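Local coordinates for sensor protein (Thermotoga maritima, PDB 3A0S) that probably works as a two-component sensor kinase, phosphorylating a protein histidine with ATP, and is represented here by its PAS domain alone, at residues 6-9 with 13-16; 51-54 with 59-62; 25-30 with 38-43; 44-49 with 72-77. One frame throughout, in Å; residues are numbered along the deposited sequence. Where two conformers were deposited one is given.

Contact 1: 6-9 with 13-16; sequences ITLS and RITE
With chi1 at -58°, Thr7 places OG1 anti to its carbonyl carbon, beside its own backbone N, and Glu16, its CG likewise anti to the carbonyl carbon, runs out extended next to it, both side chains pointing the same way. Thr7 OG1 donates to Glu16 OE1 over 2.7 Å and meets the anti lone pair, the one turned away from the other carboxylate oxygen. A valine in place of Thr7 would keep the branch but lack the hydroxyl, so Glu16 OE1 would probably lose this donor and the carboxylate would be set free to turn.

On the backbone, two residues face one. Thr7 N donates to Glu16 O at 3.0 Å, while Thr7 O receives Thr15 N at 2.8 Å and, more weakly, Glu16 N at 3.4 Å; the hydroxyl of Thr15 adds another weak bond to the same oxygen. Thr15 and Glu16 thus both face Thr7, the definition of a classic beta bulge, and the register shifts by one before Leu8 pairs with Ile14. Toward the turn, Ser9 N donates to Arg13 O at 2.8 Å and Ser9 OG accepts Arg13 N at 3.2 Å, with Asp11 N as a second donor to that hydroxyl. On the face bearing Leu8 and Ile14, Leu8 CD2 packs on Ile14 CG1 at 3.8 Å.

This hairpin ends the antiparallel PAS sheet: strand 14-17 is outermost, and strand 4-9 bonds on its other side to strand 87-95 through Ile6 with Ile92 and Leu8 with Val90. Leu37, in the loop after helix 29-32, touches both Leu8 and Ile14.

Contact 2: 51-54 with 59-62; sequences ESVF and PVFL
The crossing from the long helix of the PAS domain, 44-56, into the edge strand of its sheet, 60-67, is closed on itself by one valine pair, Val53 and Val60. Val53 CG2 reaches Val60 CG2 at 3.6 Å and Val60 CB at 3.7 Å, so that a single methyl of the helix residue meets one branch and the branch point of the strand residue. The two side chains cross obliquely. Their first torsions nearly coincide, 165° for Val53 and 162° for Val60, which in each residue turns CG2 back beside the backbone N and anti to the carbonyl carbon; it is these two methyls that meet. The other methyl of the helix residue, Val53 CG1, comes no nearer than 4.4 Å to Pro59 CA, a looser approach to the backbone just before the strand.

In the PAS fold this helix packs across the sheet and precedes the three long antiparallel strands, and here the chain needs only a short loop to reverse from one to the other. The backbones are nearest at Val53 and Pro59, CA to CA 6.1 Å, yet no hydrogen bond joins the two segments. The contact is therefore purely apolar and small, with 103 Å² buried on both sides together.

Strand 70-80 supports both halves. Val53 also rests on Phe76 and Pro78, whereas the strand half is held by backbone hydrogen bonds, Val60 with Phe76 and Leu62 with Ile74. One residue further along the helix, Phe54 packs on Leu87 and Val90 of strand 87-95.

Contact 3: 25-30 with 38-43; sequences FGLKKE and KDLPDF
Aromatic packing joins Phe25 to Phe43 in a T-shaped, edge-to-face pair, with ring planes at 75° and centroids 4.8 Å apart. Phe43 supplies the edge and Phe25 the face. The leading atom, Phe43 CZ, stands over the rim of the Phe25 ring rather than its middle, 3.5 Å from Phe25 CD1 and 3.6 Å from Phe25 CG. Its neighbour Phe43 CE1 lies over the far part of the same ring, 3.7 Å from Phe25 CZ, so a whole C-C bond of the Phe43 edge, and not one corner, is laid across that face. Phe43 has CG anti to its carbonyl carbon (chi1 -67°), which sends the ring out toward the other segment.

Phe67 meets both rings, edge-to-face with Phe25, and completes a small aromatic cluster beside Ile6 of strand 4-9. This is the helical side of the PAS fold, where short helices and loops lie over the sheet and, in many relatives, enclose a ligand pocket; a diethylene glycol molecule, probably from the crystallisation liquor, lies near Phe25.

Aliphatic packing is slighter. Leu27 and Leu40 reach toward each other tip to tip, Leu27 CD1 to Leu40 CD1 at 4.2 Å, and Val32 touches both.

Polar bonding does not cross between the segments. Within the second of them, Phe43 N donates to Leu40 O at 2.9 Å, closing a type II turn in which Asp42 takes a positive phi of 103°.

Contact 4: 44-49 with 72-77; sequences EEIGSV and FNIRFS
Helix 44-49 lies over strand 72-77 with axes 10.4 Å apart at closest and N-to-C directions 39° apart, a spacing bridged mainly by side chains, with one helix carbonyl also reaching a ring of the strand. The CA atoms of Val49 and Phe76 come to 8.2 Å, against 9.0 Å for the CA atoms of Ile46 and Ile74. Val49 CG1 sits over one face of the Phe76 ring, 3.7 Å from its centroid and 15° off the normal, a CH-pi contact displaced slightly toward the rim; its nearest ring atom is Phe76 CZ. That methyl is anti to the backbone N (chi1 174°), which carries it out from the helix to the ring.

Ile46, one turn earlier, touches the end of the same ring: Ile46 CG2 is 3.8 Å from Phe76 CE2, and the carbonyl Ile46 O approaches Phe76 CE2 obliquely at 3.5 Å. The side chains of Ile46 and Ile74 cross at about a right angle, Ile46 CD1 meeting Ile74 CD1 at 4.1 Å. A serine in place of Phe76 would probably open a gap beneath the helix, leaving Val49 CG1 without its ring face and Ile46 CG2 without its neighbour.

Ala50, further along the helix, also packs on Phe76. Strand 70-80 is flanked by strands 60-67 and 87-95, backbone bonds tying Arg75 to Thr93, while Ile46 reaches Ile92 and Phe67 on these neighbours.

In the fold
Contacts 2 and 4 are the closest neighbours, with centres about 7 Å apart: both use helix 44-56, and Pro59 CB packs against Phe76 O at 3.3 Å where their strands run side by side. Contact 2 is nested in the loop that contact 4 closes. Contacts 1 and 3 have centres about 11 Å apart and touch through Ile14 CD1 and Leu40 CD1 at 4.0 Å. Contacts 2 and 3, about 19 Å between centres and on opposite sides of the chain's centre, are linked by a long, weak ion pair of Glu51 and Lys38. Tetraethylene glycol, probably from the crystallisation liquor, lies about 3 Å from the Leu8 side chain in contact 1.

Contact 1: 6-9 with 13-16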
# COMPACT_ATOMS: atom_id res chain seq x y z
N ILE A 6 -4.08 1.64 0.46
CA ILE A 6 -3.01 2.25 1.21
C ILE A 6 -2.11 2.91 0.17
O ILE A 6 -1.62 2.24 -0.75
CB ILE A 6 -2.21 1.17 1.92
CG1 ILE A 6 -3.09 0.31 2.85
CG2 ILE A 6 -1.05 1.80 2.73
CD1 ILE A 6 -2.38 -0.92 3.43
N THR A 7 -1.91 4.22 0.29
CA THR A 7 -1.00 4.89 -0.63
C THR A 7 0.24 5.31 0.14
O THR A 7 0.12 5.80 1.30
CB THR A 7 -1.64 6.16 -1.22
OG1 THR A 7 -2.84 5.77 -1.87
CG2 THR A 7 -0.74 6.82 -2.27
N LEU A 8 1.40 5.09 -0.47
CA LEU A 8 2.70 5.40 0.16
C LEU A 8 3.39 6.48 -0.64
O LEU A 8 3.29 6.52 -1.87
CB LEU A 8 3.62 4.19 0.14
CG LEU A 8 3.08 2.94 0.82
CD1 LEU A 8 4.16 1.92 0.86
CD2 LEU A 8 2.64 3.21 2.27
N SER A 9 4.10 7.36 0.05
CA SER A 9 4.96 8.35 -0.58
C SER A 9 6.24 7.67 -1.06
O SER A 9 6.49 6.51 -0.76
CB SER A 9 5.30 9.47 0.39
OG SER A 9 6.22 9.02 1.38
N ARG A 13 5.98 6.54 3.37
CA ARG A 13 5.01 7.05 4.35
C ARG A 13 3.59 6.92 3.86
O ARG A 13 3.28 7.20 2.71
CB ARG A 13 5.26 8.53 4.64
CG ARG A 13 6.67 8.71 5.10
CD ARG A 13 6.88 9.92 5.88
NE ARG A 13 8.27 9.89 6.37
CZ ARG A 13 8.69 9.40 7.53
NH1 ARG A 13 7.84 8.86 8.43
NH2 ARG A 13 9.99 9.47 7.82
N ILE A 14 2.72 6.60 4.80
CA ILE A 14 1.32 6.41 4.46
C ILE A 14 0.69 7.79 4.23
O ILE A 14 0.58 8.63 5.14
CB ILE A 14 0.56 5.63 5.56
CG1 ILE A 14 1.07 4.21 5.63
CG2 ILE A 14 -0.94 5.61 5.29
CD1 ILE A 14 0.71 3.55 6.98
N THR A 15 0.20 8.00 3.00
CA THR A 15 -0.45 9.26 2.67
C THR A 15 -1.93 9.09 2.44
O THR A 15 -2.67 10.09 2.46
CB THR A 15 0.16 9.93 1.44
OG1 THR A 15 0.01 9.04 0.33
CG2 THR A 15 1.63 10.24 1.69
N GLU A 16 -2.39 7.86 2.22
CA GLU A 16 -3.83 7.55 2.12
C GLU A 16 -4.11 6.21 2.81
O GLU A 16 -3.29 5.31 2.72
CB GLU A 16 -4.32 7.51 0.64
CG GLU A 16 -4.07 8.82 -0.17
CD GLU A 16 -4.62 8.80 -1.60
OE1 GLU A 16 -4.50 7.80 -2.34
OE2 GLU A 16 -5.19 9.85 -1.97

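Contact 2: 51-54 with 59-62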
# COMPACT_ATOMS: atom_id res chain seq x y z
N GLU A 51 8.56 -1.08 -2.06
CA GLU A 51 9.89 -0.48 -2.31
C GLU A 51 10.46 -1.00 -3.62
O GLU A 51 11.00 -0.24 -4.42
CB GLU A 51 10.89 -0.82 -1.19
CG GLU A 51 10.57 -0.20 0.15
CD GLU A 51 11.66 -0.43 1.23
OE1 GLU A 51 12.37 -1.43 1.19
OE2 GLU A 51 11.76 0.42 2.14
N SER A 52 10.37 -2.31 -3.81
CA SER A 52 10.85 -2.92 -5.04
C SER A 52 10.11 -2.43 -6.29
O SER A 52 10.72 -2.14 -7.32
CB SER A 52 10.78 -4.44 -4.92
OG SER A 52 11.36 -5.05 -6.05
N VAL A 53 8.78 -2.33 -6.19
CA VAL A 53 7.94 -1.79 -7.26
C VAL A 53 8.33 -0.35 -7.61
O VAL A 53 8.42 0.01 -8.78
CB VAL A 53 6.45 -1.86 -6.82
CG1 VAL A 53 5.57 -0.99 -7.72
CG2 VAL A 53 5.98 -3.32 -6.78
N PHE A 54 8.53 0.48 -6.59
CA PHE A 54 8.94 1.85 -6.82
C PHE A 54 10.28 1.91 -7.56
O PHE A 54 10.38 2.57 -8.61
CB PHE A 54 9.01 2.59 -5.49
CG PHE A 54 9.30 4.06 -5.62
CD1 PHE A 54 8.28 4.98 -5.86
CD2 PHE A 54 10.60 4.53 -5.50
CE1 PHE A 54 8.57 6.35 -5.96
CE2 PHE A 54 10.89 5.90 -5.63
CZ PHE A 54 9.88 6.80 -5.87
N PRO A 59 4.34 -1.67 -12.23
CA PRO A 59 3.36 -2.24 -11.32
C PRO A 59 3.49 -3.76 -11.16
O PRO A 59 4.05 -4.44 -12.04
CB PRO A 59 2.02 -1.86 -11.94
CG PRO A 59 2.32 -1.72 -13.41
CD PRO A 59 3.70 -1.13 -13.44
N VAL A 60 2.99 -4.26 -10.04
CA VAL A 60 3.04 -5.67 -9.71
C VAL A 60 1.66 -6.07 -9.19
O VAL A 60 1.07 -5.38 -8.36
CB VAL A 60 4.11 -5.96 -8.62
CG1 VAL A 60 3.89 -7.30 -7.96
CG2 VAL A 60 5.52 -5.89 -9.22
N PHE A 61 1.17 -7.20 -9.68
CA PHE A 61 -0.05 -7.78 -9.16
C PHE A 61 0.30 -9.10 -8.49
O PHE A 61 0.92 -9.99 -9.10
CB PHE A 61 -1.07 -7.96 -10.29
CG PHE A 61 -2.33 -8.67 -9.87
CD1 PHE A 61 -3.38 -7.96 -9.27
CD2 PHE A 61 -2.48 -10.03 -10.07
CE1 PHE A 61 -4.55 -8.62 -8.86
CE2 PHE A 61 -3.65 -10.71 -9.67
CZ PHE A 61 -4.68 -9.99 -9.07
N LEU A 62 -0.10 -9.23 -7.24
CA LEU A 62 0.05 -10.50 -6.55
C LEU A 62 -1.34 -11.06 -6.27
O LEU A 62 -2.26 -10.33 -5.88
CB LEU A 62 0.81 -10.33 -5.24
CG LEU A 62 2.16 -9.59 -5.15
CD1 LEU A 62 2.52 -9.48 -3.70
CD2 LEU A 62 3.28 -10.29 -5.93

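Contact 3: 25-30 with 38-43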
# COMPACT_ATOMS: atom_id res chain seq x y z
N PHE A 25 -8.19 -3.85 8.33
CA PHE A 25 -7.00 -3.98 9.20
C PHE A 25 -7.21 -3.54 10.65
O PHE A 25 -6.37 -3.82 11.52
CB PHE A 25 -5.85 -3.22 8.57
CG PHE A 25 -5.40 -3.79 7.26
CD1 PHE A 25 -4.94 -5.10 7.18
CD2 PHE A 25 -5.41 -3.00 6.13
CE1 PHE A 25 -4.50 -5.62 5.98
CE2 PHE A 25 -4.99 -3.54 4.93
CZ PHE A 25 -4.54 -4.85 4.85
N GLY A 26 -8.31 -2.84 10.92
CA GLY A 26 -8.67 -2.42 12.28
C GLY A 26 -7.87 -1.26 12.83
O GLY A 26 -7.78 -1.07 14.07
N LEU A 27 -7.26 -0.49 11.92
CA LEU A 27 -6.48 0.71 12.27
C LEU A 27 -7.16 1.92 11.64
O LEU A 27 -7.53 1.88 10.44
CB LEU A 27 -5.02 0.59 11.78
CG LEU A 27 -4.15 -0.59 12.25
CD1 LEU A 27 -2.80 -0.59 11.56
CD2 LEU A 27 -3.97 -0.61 13.79
N LYS A 28 -7.33 2.99 12.43
CA LYS A 28 -7.90 4.22 11.91
C LYS A 28 -6.86 5.00 11.09
O LYS A 28 -5.66 4.98 11.42
CB LYS A 28 -8.44 5.07 13.05
CG LYS A 28 -9.78 4.58 13.55
CD LYS A 28 -10.17 5.30 14.83
CE LYS A 28 -11.59 4.91 15.24
NZ LYS A 28 -12.09 5.79 16.34
N LYS A 29 -7.32 5.69 10.05
CA LYS A 29 -6.44 6.51 9.24
C LYS A 29 -5.56 7.46 10.07
O LYS A 29 -4.37 7.60 9.83
CB LYS A 29 -7.29 7.27 8.20
CG LYS A 29 -6.57 8.27 7.38
CD LYS A 29 -7.50 8.89 6.36
CE LYS A 29 -6.73 9.89 5.54
NZ LYS A 29 -7.64 10.69 4.68
N GLU A 30 -6.17 8.11 11.06
CA GLU A 30 -5.43 9.11 11.83
C GLU A 30 -4.34 8.47 12.67
O GLU A 30 -3.36 9.13 13.07
CB GLU A 30 -6.39 9.91 12.70
CG GLU A 30 -7.24 9.06 13.63
CD GLU A 30 -8.62 8.71 13.06
OE1 GLU A 30 -8.82 8.67 11.80
OE2 GLU A 30 -9.52 8.51 13.90
N LYS A 38 6.29 0.14 6.63
CA LYS A 38 7.14 -0.97 7.01
C LYS A 38 7.35 -1.02 8.52
O LYS A 38 7.84 -2.05 9.03
CB LYS A 38 8.48 -0.93 6.25
CG LYS A 38 9.35 0.26 6.51
CD LYS A 38 10.70 0.18 5.76
CE LYS A 38 11.49 1.47 5.95
NZ LYS A 38 12.74 1.57 5.13
N ASP A 39 7.01 0.07 9.22
CA ASP A 39 7.12 0.07 10.70
C ASP A 39 5.95 -0.62 11.36
O ASP A 39 5.98 -0.90 12.56
CB ASP A 39 7.20 1.49 11.29
CG ASP A 39 8.54 2.15 11.09
OD1 ASP A 39 9.57 1.48 10.85
OD2 ASP A 39 8.57 3.41 11.19
N LEU A 40 4.92 -0.94 10.61
CA LEU A 40 3.74 -1.59 11.18
C LEU A 40 3.94 -3.09 11.12
O LEU A 40 4.15 -3.63 10.02
CB LEU A 40 2.45 -1.18 10.44
CG LEU A 40 2.16 0.33 10.34
CD1 LEU A 40 0.78 0.57 9.72
CD2 LEU A 40 2.26 1.02 11.72
N PRO A 41 3.91 -3.76 12.31
CA PRO A 41 3.98 -5.21 12.39
C PRO A 41 2.92 -5.78 11.48
O PRO A 41 1.75 -5.39 11.54
CB PRO A 41 3.64 -5.50 13.85
CG PRO A 41 4.10 -4.29 14.58
CD PRO A 41 3.75 -3.16 13.65
N ASP A 42 3.38 -6.66 10.61
CA ASP A 42 2.50 -7.42 9.70
C ASP A 42 2.54 -6.84 8.30
O ASP A 42 2.10 -7.49 7.36
CB ASP A 42 1.01 -7.45 10.15
CG ASP A 42 0.75 -8.28 11.42
OD1 ASP A 42 1.57 -9.12 11.82
OD2 ASP A 42 -0.36 -8.10 11.99
N PHE A 43 2.99 -5.58 8.18
CA PHE A 43 3.06 -4.91 6.86
C PHE A 43 4.46 -4.77 6.33
O PHE A 43 4.66 -4.17 5.29
CB PHE A 43 2.41 -3.51 6.90
CG PHE A 43 0.95 -3.54 7.13
CD1 PHE A 43 0.07 -3.65 6.06
CD2 PHE A 43 0.45 -3.50 8.42
CE1 PHE A 43 -1.29 -3.68 6.28
CE2 PHE A 43 -0.92 -3.53 8.66
CZ PHE A 43 -1.79 -3.63 7.57

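Contact 4: 44-49 with 72-77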
# COMPACT_ATOMS: atom_id res chain seq x y z
N GLU A 44 5.42 -5.35 7.03
CA GLU A 44 6.83 -5.24 6.65
C GLU A 44 7.07 -5.79 5.26
O GLU A 44 7.78 -5.18 4.46
CB GLU A 44 7.73 -5.98 7.65
CG GLU A 44 7.63 -5.52 9.11
CD GLU A 44 6.55 -6.22 9.95
OE1 GLU A 44 5.68 -7.00 9.44
OE2 GLU A 44 6.57 -5.97 11.17
N GLU A 45 6.49 -6.96 4.97
CA GLU A 45 6.67 -7.57 3.66
C GLU A 45 6.00 -6.78 2.53
O GLU A 45 6.61 -6.53 1.48
CB GLU A 45 6.14 -8.99 3.66
CG GLU A 45 6.29 -9.69 2.33
CD GLU A 45 6.00 -11.17 2.45
OE1 GLU A 45 4.90 -11.54 2.95
OE2 GLU A 45 6.87 -11.98 2.06
N ILE A 46 4.74 -6.40 2.74
CA ILE A 46 4.05 -5.54 1.76
C ILE A 46 4.85 -4.24 1.53
O ILE A 46 4.98 -3.79 0.38
CB ILE A 46 2.61 -5.24 2.21
CG1 ILE A 46 1.76 -6.50 2.02
CG2 ILE A 46 2.01 -4.10 1.39
CD1 ILE A 46 0.48 -6.52 2.90
N GLY A 47 5.40 -3.69 2.60
CA GLY A 47 6.21 -2.47 2.51
C GLY A 47 7.44 -2.72 1.66
O GLY A 47 7.82 -1.89 0.85
N SER A 48 8.07 -3.88 1.85
CA SER A 48 9.24 -4.25 1.05
C SER A 48 8.92 -4.44 -0.44
O SER A 48 9.67 -3.95 -1.28
CB SER A 48 9.89 -5.52 1.63
OG SER A 48 11.16 -5.77 1.06
N VAL A 49 7.80 -5.10 -0.76
CA VAL A 49 7.39 -5.25 -2.15
C VAL A 49 7.12 -3.86 -2.79
O VAL A 49 7.50 -3.60 -3.93
CB VAL A 49 6.13 -6.15 -2.31
CG1 VAL A 49 5.64 -6.17 -3.76
CG2 VAL A 49 6.45 -7.58 -1.85
N PHE A 72 -5.87 -12.78 -0.56
CA PHE A 72 -6.16 -11.51 -1.21
C PHE A 72 -5.36 -11.31 -2.49
O PHE A 72 -4.22 -11.79 -2.62
CB PHE A 72 -5.83 -10.36 -0.25
CG PHE A 72 -6.69 -10.33 0.96
CD1 PHE A 72 -7.91 -9.67 0.94
CD2 PHE A 72 -6.30 -11.00 2.12
CE1 PHE A 72 -8.73 -9.66 2.05
CE2 PHE A 72 -7.12 -11.02 3.23
CZ PHE A 72 -8.33 -10.34 3.22
N ASN A 73 -5.96 -10.53 -3.41
CA ASN A 73 -5.25 -9.89 -4.51
C ASN A 73 -4.62 -8.60 -3.97
O ASN A 73 -5.26 -7.84 -3.25
CB ASN A 73 -6.21 -9.43 -5.60
CG ASN A 73 -6.94 -10.54 -6.31
OD1 ASN A 73 -6.60 -11.72 -6.21
ND2 ASN A 73 -7.96 -10.15 -7.08
N ILE A 74 -3.37 -8.34 -4.31
CA ILE A 74 -2.76 -7.06 -3.97
C ILE A 74 -2.11 -6.46 -5.21
O ILE A 74 -1.29 -7.11 -5.88
CB ILE A 74 -1.74 -7.19 -2.81
CG1 ILE A 74 -2.38 -7.88 -1.60
CG2 ILE A 74 -1.16 -5.82 -2.43
CD1 ILE A 74 -1.48 -7.96 -0.37
N ARG A 75 -2.47 -5.22 -5.55
CA ARG A 75 -1.82 -4.54 -6.67
C ARG A 75 -0.98 -3.42 -6.11
O ARG A 75 -1.40 -2.72 -5.19
CB ARG A 75 -2.86 -3.96 -7.63
CG ARG A 75 -2.28 -3.22 -8.86
CD ARG A 75 -3.38 -2.84 -9.85
NE ARG A 75 -4.35 -1.91 -9.28
CZ ARG A 75 -5.67 -1.99 -9.42
NH1 ARG A 75 -6.21 -2.97 -10.14
NH2 ARG A 75 -6.46 -1.08 -8.87
N PHE A 76 0.20 -3.24 -6.68
CA PHE A 76 1.11 -2.15 -6.35
C PHE A 76 1.33 -1.33 -7.60
O PHE A 76 1.85 -1.84 -8.61
CB PHE A 76 2.45 -2.71 -5.90
CG PHE A 76 2.40 -3.62 -4.71
CD1 PHE A 76 2.01 -4.95 -4.82
CD2 PHE A 76 2.79 -3.14 -3.49
CE1 PHE A 76 2.01 -5.78 -3.70
CE2 PHE A 76 2.79 -3.95 -2.37
CZ PHE A 76 2.42 -5.27 -2.46
N SER A 77 0.99 -0.05 -7.52
CA SER A 77 1.07 0.82 -8.69
C SER A 77 1.90 2.07 -8.41
O SER A 77 1.43 2.96 -7.71
CB SER A 77 -0.34 1.27 -9.07
OG SER A 77 -1.22 0.16 -9.26